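Long-range contact in flagellar regulatory protein C (Vibrio cholerae, PDB 4QHS), which regulates flagellar genes, probably by driving sigma-54-dependent transcription with energy from ATP hydrolysis in its heptameric AAA+ domain: residues E106-E120 / I147-L161. Numbering follows the deposited sequence.
Sequences EQAQGGTILLDEISE and IKLDVRVLATSNRDL
Ile-113 CG2 meets Val-151 CG1 at 3.7 Å and also touches Val-153 CG2. On the same face, Leu-115 CD1 reaches back to Val-153 CG1, and Ile-118 CD1 lies 4.2 Å from Ala-155 CB. The other face carries Thr-112, Leu-114, Arg-152 and Leu-154. There Thr-112 CG2 packs against the branch point of Leu-154, with CG 3.7 Å away, and Leu-114 CD1 leans on Thr-156 CG2. Helix 51-61 packs on this face. Strands 112-116 and 152-157 run parallel, Thr-112 beside Arg-152, and their backbones bond in alternation from Arg-152 N to Thr-156 N.

One water joins Thr-112 OG1 to Arg-152 NH1; His-59 also bonds the hydroxyl, and Ala-39 O takes Arg-152 NE. At the N-terminal end, the bend of Gln-109 at chi2 (68°) turns its amide to the opposite backbone. Gln-109 OE1 accepts Asp-150 N at 2.6 Å in the carbonyl plane, while Gln-109 NE2 gives to Lys-148 O at 2.8 Å. Both ends of the amide are thus used, which fixes its flip.

At the C-terminal end, Thr-156 OG1 sits between its own N and carbonyl carbon (chi1 76°). Thr-156 OG1 accepts Glu-117 N at 2.8 Å and donates to Asp-116 OD1, a bond modelled so short that its length is doubtful. The Glu-117 carboxylate lies across the Asn-158 amide, with planes 57° apart and Glu-117 OE2 3.4 Å from Asn-158 CG. Asn-158 ND2 bonds Ser-47. Farther out, Glu-120 and Arg-159 form a long salt bridge.

Asp-116 ends the strand and Glu-117 follows it, the Walker B acidic pair of a AAA+ ATPase. Asn-158, at the C-terminal end of strand 152-157, lies where the sensor 1 residue is expected, beside the P-loop.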
loop_
_atom_site.group_PDB
_atom_site.type_symbol
_atom_site.label_atom_id
_atom_site.label_comp_id
_atom_site.label_asym_id
_atom_site.label_seq_id
_atom_site.Cartn_x
_atom_site.Cartn_y
_atom_site.Cartn_z
ATOM N N GLU A 106 8.888 -37.571 -8.886
ATOM C CA GLU A 106 8.240 -38.679 -9.587
ATOM C C GLU A 106 9.133 -39.243 -10.689
ATOM O O GLU A 106 9.268 -40.459 -10.825
ATOM C CB GLU A 106 6.905 -38.253 -10.200
ATOM C CG GLU A 106 5.779 -37.959 -9.236
ATOM C CD GLU A 106 4.540 -37.438 -9.966
ATOM O OE1 GLU A 106 4.154 -36.268 -9.730
ATOM O OE2 GLU A 106 3.970 -38.195 -10.792
ATOM N N GLN A 107 9.759 -38.374 -11.443
ATOM C CA GLN A 107 10.597 -38.805 -12.520
ATOM C C GLN A 107 11.842 -39.506 -12.063
ATOM O O GLN A 107 12.441 -40.192 -12.828
ATOM C CB GLN A 107 11.011 -37.635 -13.370
ATOM C CG GLN A 107 9.909 -36.982 -14.078
ATOM C CD GLN A 107 10.292 -35.628 -14.537
ATOM O OE1 GLN A 107 11.190 -35.465 -15.332
ATOM N NE2 GLN A 107 9.630 -34.640 -14.027
ATOM N N ALA A 108 12.221 -39.312 -10.815
ATOM C CA ALA A 108 13.477 -39.807 -10.275
ATOM C C ALA A 108 13.258 -41.111 -9.554
ATOM O O ALA A 108 14.180 -41.653 -8.930
ATOM C CB ALA A 108 14.108 -38.782 -9.326
ATOM N N GLN A 109 12.020 -41.587 -9.627
ATOM C CA GLN A 109 11.601 -42.802 -8.950
ATOM C C GLN A 109 12.582 -43.934 -9.236
ATOM O O GLN A 109 12.908 -44.211 -10.392
ATOM C CB GLN A 109 10.177 -43.191 -9.386
ATOM C CG GLN A 109 9.503 -44.232 -8.495
ATOM C CD GLN A 109 9.185 -43.693 -7.106
ATOM O OE1 GLN A 109 10.070 -43.572 -6.256
ATOM N NE2 GLN A 109 7.917 -43.361 -6.873
ATOM N N GLY A 110 13.081 -44.559 -8.177
ATOM C CA GLY A 110 14.010 -45.668 -8.325
ATOM C C GLY A 110 15.421 -45.210 -8.623
ATOM O O GLY A 110 16.325 -46.039 -8.718
ATOM N N GLY A 111 15.614 -43.895 -8.757
ATOM C CA GLY A 111 16.922 -43.343 -9.079
ATOM C C GLY A 111 17.462 -42.282 -8.127
ATOM O O GLY A 111 17.485 -42.475 -6.910
ATOM N N THR A 112 17.911 -41.163 -8.692
ATOM C CA THR A 112 18.561 -40.100 -7.921
ATOM C C THR A 112 18.105 -38.731 -8.368
ATOM O O THR A 112 17.927 -38.481 -9.571
ATOM C CB THR A 112 20.103 -40.168 -8.054
ATOM O OG1 THR A 112 20.561 -41.406 -7.524
ATOM C CG2 THR A 112 20.766 -39.043 -7.299
ATOM N N ILE A 113 17.873 -37.835 -7.437
ATOM C CA ILE A 113 17.582 -36.465 -7.779
ATOM C C ILE A 113 18.657 -35.553 -7.235
ATOM O O ILE A 113 19.125 -35.738 -6.152
ATOM C CB ILE A 113 16.186 -36.029 -7.331
ATOM C CG1 ILE A 113 15.845 -34.660 -7.900
ATOM C CG2 ILE A 113 16.100 -35.955 -5.879
ATOM C CD1 ILE A 113 14.405 -34.342 -7.897
ATOM N N LEU A 114 19.063 -34.596 -8.042
ATOM C CA LEU A 114 20.009 -33.595 -7.659
ATOM C C LEU A 114 19.324 -32.266 -7.493
ATOM O O LEU A 114 18.761 -31.749 -8.405
ATOM C CB LEU A 114 21.104 -33.470 -8.693
ATOM C CG LEU A 114 21.950 -32.212 -8.625
ATOM C CD1 LEU A 114 22.616 -32.083 -7.314
ATOM C CD2 LEU A 114 22.954 -32.264 -9.678
ATOM N N LEU A 115 19.378 -31.722 -6.300
ATOM C CA LEU A 115 18.808 -30.432 -6.053
ATOM C C LEU A 115 19.902 -29.406 -5.968
ATOM O O LEU A 115 20.459 -29.189 -4.937
ATOM C CB LEU A 115 18.006 -30.446 -4.779
ATOM C CG LEU A 115 16.977 -31.535 -4.676
ATOM C CD1 LEU A 115 16.574 -31.608 -3.288
ATOM C CD2 LEU A 115 15.815 -31.230 -5.521
ATOM N N ASP A 116 20.196 -28.791 -7.093
ATOM C CA ASP A 116 21.287 -27.879 -7.240
ATOM C C ASP A 116 20.916 -26.546 -6.663
ATOM O O ASP A 116 19.852 -26.062 -6.885
ATOM C CB ASP A 116 21.589 -27.720 -8.706
ATOM C CG ASP A 116 23.022 -27.843 -9.021
ATOM O OD1 ASP A 116 23.861 -27.532 -8.188
ATOM O OD2 ASP A 116 23.321 -28.226 -10.142
ATOM N N GLU A 117 21.814 -25.976 -5.894
ATOM C CA GLU A 117 21.613 -24.674 -5.306
ATOM C C GLU A 117 20.360 -24.593 -4.438
ATOM O O GLU A 117 19.480 -23.820 -4.679
ATOM C CB GLU A 117 21.604 -23.621 -6.399
ATOM C CG GLU A 117 22.932 -23.403 -7.054
ATOM C CD GLU A 117 24.005 -23.102 -6.050
ATOM O OE1 GLU A 117 25.074 -23.718 -6.103
ATOM O OE2 GLU A 117 23.767 -22.260 -5.179
ATOM N N ILE A 118 20.317 -25.404 -3.408
ATOM C CA ILE A 118 19.150 -25.575 -2.615
ATOM C C ILE A 118 18.938 -24.453 -1.640
ATOM O O ILE A 118 17.873 -24.287 -1.133
ATOM C CB ILE A 118 19.229 -26.867 -1.850
ATOM C CG1 ILE A 118 17.847 -27.344 -1.447
ATOM C CG2 ILE A 118 20.043 -26.693 -0.656
ATOM C CD1 ILE A 118 17.805 -28.755 -1.106
ATOM N N SER A 119 19.951 -23.673 -1.375
ATOM C CA SER A 119 19.781 -22.601 -0.437
ATOM C C SER A 119 18.813 -21.555 -0.932
ATOM O O SER A 119 18.561 -20.617 -0.260
ATOM C CB SER A 119 21.119 -21.971 -0.107
ATOM O OG SER A 119 21.637 -21.293 -1.204
ATOM N N GLU A 120 18.264 -21.730 -2.115
ATOM C CA GLU A 120 17.411 -20.702 -2.690
ATOM C C GLU A 120 15.937 -21.044 -2.531
ATOM O O GLU A 120 15.065 -20.292 -2.953
ATOM C CB GLU A 120 17.768 -20.477 -4.161
ATOM C CG GLU A 120 19.210 -20.003 -4.373
ATOM C CD GLU A 120 19.652 -18.916 -3.380
ATOM O OE1 GLU A 120 18.862 -17.992 -3.087
ATOM O OE2 GLU A 120 20.802 -18.983 -2.888
ATOM N N ILE A 147 2.128 -39.803 -3.397
ATOM C CA ILE A 147 2.842 -40.829 -4.145
ATOM C C ILE A 147 4.045 -41.324 -3.337
ATOM O O ILE A 147 4.886 -40.529 -2.906
ATOM C CB ILE A 147 3.322 -40.297 -5.518
ATOM C CG1 ILE A 147 2.132 -39.864 -6.374
ATOM C CG2 ILE A 147 4.131 -41.344 -6.260
ATOM C CD1 ILE A 147 2.109 -38.372 -6.662
ATOM N N LYS A 148 4.106 -42.634 -3.114
ATOM C CA LYS A 148 5.250 -43.266 -2.460
ATOM C C LYS A 148 6.532 -43.021 -3.249
ATOM O O LYS A 148 6.538 -43.157 -4.478
ATOM C CB LYS A 148 5.015 -44.764 -2.319
ATOM C CG LYS A 148 5.167 -45.279 -0.910
ATOM C CD LYS A 148 3.832 -45.268 -0.169
ATOM C CE LYS A 148 2.969 -46.472 -0.542
ATOM N NZ LYS A 148 1.638 -46.441 0.148
ATOM N N LEU A 149 7.622 -42.746 -2.557
ATOM C CA LEU A 149 8.882 -42.450 -3.195
ATOM C C LEU A 149 10.009 -43.380 -2.817
ATOM O O LEU A 149 10.059 -43.882 -1.734
ATOM C CB LEU A 149 9.294 -41.036 -2.860
ATOM C CG LEU A 149 8.613 -39.908 -3.598
ATOM C CD1 LEU A 149 9.145 -38.606 -3.158
ATOM C CD2 LEU A 149 8.841 -40.072 -5.055
ATOM N N ASP A 150 10.916 -43.583 -3.746
ATOM C CA ASP A 150 12.131 -44.369 -3.563
ATOM C C ASP A 150 13.245 -43.652 -4.326
ATOM O O ASP A 150 13.585 -44.034 -5.447
ATOM C CB ASP A 150 11.950 -45.803 -4.075
ATOM C CG ASP A 150 13.249 -46.629 -4.022
ATOM O OD1 ASP A 150 14.037 -46.480 -3.061
ATOM O OD2 ASP A 150 13.481 -47.434 -4.953
ATOM N N VAL A 151 13.774 -42.593 -3.727
ATOM C CA VAL A 151 14.635 -41.647 -4.427
ATOM C C VAL A 151 15.819 -41.192 -3.551
ATOM O O VAL A 151 15.645 -40.788 -2.405
ATOM C CB VAL A 151 13.830 -40.389 -4.887
ATOM C CG1 VAL A 151 14.749 -39.340 -5.511
ATOM C CG2 VAL A 151 12.712 -40.773 -5.862
ATOM N N ARG A 152 17.019 -41.268 -4.113
ATOM C CA ARG A 152 18.230 -40.826 -3.443
ATOM C C ARG A 152 18.402 -39.340 -3.701
ATOM O O ARG A 152 18.294 -38.877 -4.844
ATOM C CB ARG A 152 19.450 -41.606 -3.953
ATOM C CG ARG A 152 20.621 -41.696 -2.977
ATOM C CD ARG A 152 21.767 -40.763 -3.332
ATOM N NE ARG A 152 22.820 -40.817 -2.314
ATOM C CZ ARG A 152 23.864 -41.644 -2.339
ATOM N NH1 ARG A 152 24.022 -42.494 -3.347
ATOM N NH2 ARG A 152 24.763 -41.615 -1.355
ATOM N N VAL A 153 18.670 -38.589 -2.647
ATOM C CA VAL A 153 18.797 -37.150 -2.776
ATOM C C VAL A 153 20.246 -36.674 -2.717
ATOM O O VAL A 153 20.995 -37.004 -1.792
ATOM C CB VAL A 153 18.003 -36.427 -1.691
ATOM C CG1 VAL A 153 18.348 -34.959 -1.693
ATOM C CG2 VAL A 153 16.515 -36.637 -1.918
ATOM N N LEU A 154 20.623 -35.915 -3.733
ATOM C CA LEU A 154 21.858 -35.163 -3.738
ATOM C C LEU A 154 21.473 -33.694 -3.761
ATOM O O LEU A 154 20.484 -33.329 -4.401
ATOM C CB LEU A 154 22.738 -35.517 -4.947
ATOM C CG LEU A 154 23.045 -36.981 -5.273
ATOM C CD1 LEU A 154 23.914 -37.042 -6.503
ATOM C CD2 LEU A 154 23.716 -37.692 -4.131
ATOM N N ALA A 155 22.240 -32.867 -3.058
ATOM C CA ALA A 155 22.046 -31.417 -3.080
ATOM C C ALA A 155 23.370 -30.679 -3.193
ATOM O O ALA A 155 24.421 -31.230 -2.868
ATOM C CB ALA A 155 21.319 -30.959 -1.840
ATOM N N THR A 156 23.304 -29.425 -3.643
ATOM C CA THR A 156 24.445 -28.517 -3.603
ATOM C C THR A 156 24.059 -27.151 -3.066
ATOM O O THR A 156 22.913 -26.716 -3.177
ATOM C CB THR A 156 25.074 -28.289 -4.992
ATOM O OG1 THR A 156 24.238 -27.408 -5.746
ATOM C CG2 THR A 156 25.241 -29.613 -5.745
ATOM N N SER A 157 25.053 -26.470 -2.553
ATOM C CA SER A 157 24.912 -25.157 -2.026
ATOM C C SER A 157 26.210 -24.428 -2.173
ATOM O O SER A 157 27.240 -24.949 -1.871
ATOM C CB SER A 157 24.551 -25.230 -0.572
ATOM O OG SER A 157 24.136 -23.988 -0.140
ATOM N N ASN A 158 26.165 -23.214 -2.658
ATOM C CA ASN A 158 27.372 -22.452 -2.733
ATOM C C ASN A 158 27.546 -21.554 -1.527
ATOM O O ASN A 158 28.365 -20.686 -1.512
ATOM C CB ASN A 158 27.471 -21.710 -4.044
ATOM C CG ASN A 158 26.563 -20.537 -4.124
ATOM O OD1 ASN A 158 25.929 -20.164 -3.185
ATOM N ND2 ASN A 158 26.508 -19.952 -5.261
ATOM N N ARG A 159 26.783 -21.803 -0.491
ATOM C CA ARG A 159 26.903 -21.021 0.700
ATOM C C ARG A 159 26.945 -21.862 1.948
ATOM O O ARG A 159 26.562 -23.005 1.926
ATOM C CB ARG A 159 25.788 -19.998 0.774
ATOM C CG ARG A 159 24.442 -20.583 0.857
ATOM C CD ARG A 159 23.384 -19.565 0.639
ATOM N NE ARG A 159 23.713 -18.323 1.278
ATOM C CZ ARG A 159 23.125 -17.175 1.018
ATOM N NH1 ARG A 159 22.158 -17.118 0.113
ATOM N NH2 ARG A 159 23.524 -16.093 1.651
ATOM N N ASP A 160 27.442 -21.271 3.023
ATOM C CA ASP A 160 27.543 -21.899 4.327
ATOM C C ASP A 160 26.165 -22.037 4.866
ATOM O O ASP A 160 25.556 -21.064 5.190
ATOM C CB ASP A 160 28.379 -21.012 5.247
ATOM C CG ASP A 160 28.524 -21.556 6.651
ATOM O OD1 ASP A 160 27.823 -22.476 7.031
ATOM O OD2 ASP A 160 29.353 -21.045 7.398
ATOM N N LEU A 161 25.677 -23.261 4.952
ATOM C CA LEU A 161 24.293 -23.512 5.300
ATOM C C LEU A 161 24.039 -23.446 6.780
ATOM O O LEU A 161 22.988 -23.085 7.206
ATOM C CB LEU A 161 23.834 -24.864 4.769
ATOM C CG LEU A 161 23.401 -25.041 3.324
ATOM C CD1 LEU A 161 22.931 -26.442 3.130
ATOM C CD2 LEU A 161 22.334 -24.099 2.934
HETATM O O HOH W 1 22.688 -42.704 -5.947
#